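AAEL008620-PA odorant-binding protein (Aedes aegypti, PDB 5V13) binds juvenile hormone in the mosquito hemolymph as a secreted member of the odorant-binding protein family. Local coordinates at residues E100-Q103 / A104-N108. Sequence-based numbering, arbitrary orientation.
Sequences EQLQ and ALKNN
Q103 and N107, one turn apart on the outer face of the amphipathic helix 99-113, join their side-chain amides by an i to i+4 hydrogen bond. The helix belongs to the mainly helical PBP/GOBP (odorant-binding protein) fold. NE2 of Q103 donates to OD1 of N107 at 2.8 Å, but the bond is bent, with an N-H...O angle of 130°. The two amide planes stand 60° apart, and NE2 lies tilted from the carbonyl plane of N107 instead of within it. Q103 reaches forward along the helix: CG is anti to the backbone N (chi1 -173°), and a bend at chi2 brings the amide over the following turn. N107 leans back to meet it, its CG 3.2 Å from the backbone O of Q103, the same oxygen that accepts the N107 N-H at 2.9 Å.

L105 points to the far side of the helix, where it meets A91, H136, T139 and M143; L102, on the flank, also packs on A91 and F95. These contacts join helix 99-113 to helices 84-94 and 137-143 at the surface of the chain, with the L105 side chain about 10 Å from the bound juvenile hormone.

The other end of the Q103 amide faces K106, whose extended chain crosses it at about a right angle, with CD 3.9 Å from OE1. Next to its tip, CE of K106 comes within 4.3 Å of CG of L102. A water joins the polar ends, so both ends of the glutamine amide are held: it donates to OE1 of Q103 at 2.6 Å and accepts from NZ of K106.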
loop_
_atom_site.group_PDB
_atom_site.type_symbol
_atom_site.label_atom_id
_atom_site.label_comp_id
_atom_site.label_asym_id
_atom_site.label_seq_id
_atom_site.Cartn_x
_atom_site.Cartn_y
_atom_site.Cartn_z
ATOM N N GLU B 100 7.613 -28.728 5.524
ATOM C CA GLU B 100 7.097 -30.081 5.703
ATOM C C GLU B 100 5.571 -30.108 5.626
ATOM O O GLU B 100 4.991 -31.029 5.031
ATOM C CB GLU B 100 7.599 -30.651 7.026
ATOM C CG GLU B 100 7.195 -32.089 7.273
ATOM C CD GLU B 100 8.017 -32.727 8.369
ATOM O OE1 GLU B 100 8.350 -33.925 8.241
ATOM O OE2 GLU B 100 8.343 -32.025 9.351
ATOM N N GLN B 101 4.902 -29.103 6.203
ATOM C CA GLN B 101 3.441 -29.038 6.116
ATOM C C GLN B 101 2.972 -28.688 4.709
ATOM O O GLN B 101 1.897 -29.133 4.284
ATOM C CB GLN B 101 2.888 -28.027 7.123
ATOM C CG GLN B 101 2.875 -28.543 8.554
ATOM C CD GLN B 101 2.339 -29.966 8.649
ATOM O OE1 GLN B 101 1.159 -30.219 8.387
ATOM N NE2 GLN B 101 3.209 -30.905 9.014
ATOM N N LEU B 102 3.754 -27.895 3.973
ATOM C CA LEU B 102 3.413 -27.629 2.581
ATOM C C LEU B 102 3.436 -28.918 1.765
ATOM O O LEU B 102 2.512 -29.194 0.989
ATOM C CB LEU B 102 4.377 -26.600 1.997
ATOM C CG LEU B 102 4.212 -26.264 0.512
ATOM C CD1 LEU B 102 2.797 -25.758 0.233
ATOM C CD2 LEU B 102 5.264 -25.232 0.100
ATOM N N GLN B 103 4.486 -29.726 1.934
ATOM C CA GLN B 103 4.584 -30.973 1.183
ATOM C C GLN B 103 3.493 -31.955 1.598
ATOM O O GLN B 103 2.977 -32.710 0.762
ATOM C CB GLN B 103 5.965 -31.600 1.372
ATOM C CG GLN B 103 6.213 -32.824 0.498
ATOM C CD GLN B 103 6.082 -32.519 -0.984
ATOM O OE1 GLN B 103 6.499 -31.457 -1.453
ATOM N NE2 GLN B 103 5.497 -33.446 -1.726
ATOM N N ALA B 104 3.129 -31.965 2.884
ATOM C CA ALA B 104 2.044 -32.840 3.325
ATOM C C ALA B 104 0.732 -32.478 2.638
ATOM O O ALA B 104 0.001 -33.360 2.170
ATOM C CB ALA B 104 1.890 -32.772 4.847
ATOM N N LEU B 105 0.419 -31.185 2.560
ATOM C CA LEU B 105 -0.788 -30.773 1.848
ATOM C C LEU B 105 -0.733 -31.203 0.385
ATOM O O LEU B 105 -1.702 -31.761 -0.142
ATOM C CB LEU B 105 -0.987 -29.262 1.984
ATOM C CG LEU B 105 -2.309 -28.691 1.438
ATOM C CD1 LEU B 105 -2.811 -27.516 2.275
ATOM C CD2 LEU B 105 -2.159 -28.273 -0.015
ATOM N N LYS B 106 0.412 -31.002 -0.273
ATOM C CA LYS B 106 0.556 -31.459 -1.654
ATOM C C LYS B 106 0.286 -32.956 -1.797
ATOM O O LYS B 106 -0.373 -33.383 -2.752
ATOM C CB LYS B 106 1.952 -31.134 -2.168
ATOM C CG LYS B 106 2.158 -29.681 -2.526
ATOM C CD LYS B 106 3.530 -29.499 -3.138
ATOM C CE LYS B 106 3.856 -28.044 -3.344
ATOM N NZ LYS B 106 5.328 -27.891 -3.572
ATOM N N ASN B 107 0.793 -33.773 -0.868
ATOM C CA ASN B 107 0.593 -35.218 -0.977
ATOM C C ASN B 107 -0.849 -35.627 -0.676
ATOM O O ASN B 107 -1.339 -36.620 -1.231
ATOM C CB ASN B 107 1.540 -35.963 -0.032
ATOM C CG ASN B 107 3.005 -35.733 -0.365
ATOM O OD1 ASN B 107 3.341 -35.255 -1.445
ATOM N ND2 ASN B 107 3.881 -36.074 0.567
ATOM N N ASN B 108 -1.536 -34.893 0.196
ATOM C CA ASN B 108 -2.843 -35.320 0.690
ATOM C C ASN B 108 -4.023 -34.769 -0.103
ATOM O O ASN B 108 -5.120 -35.347 -0.030
ATOM C CB ASN B 108 -3.015 -34.907 2.152
ATOM C CG ASN B 108 -2.267 -35.808 3.115
ATOM O OD1 ASN B 108 -2.107 -37.008 2.881
ATOM N ND2 ASN B 108 -1.827 -35.234 4.223
HETATM O O HOH W 1 6.531 -28.897 -0.923
#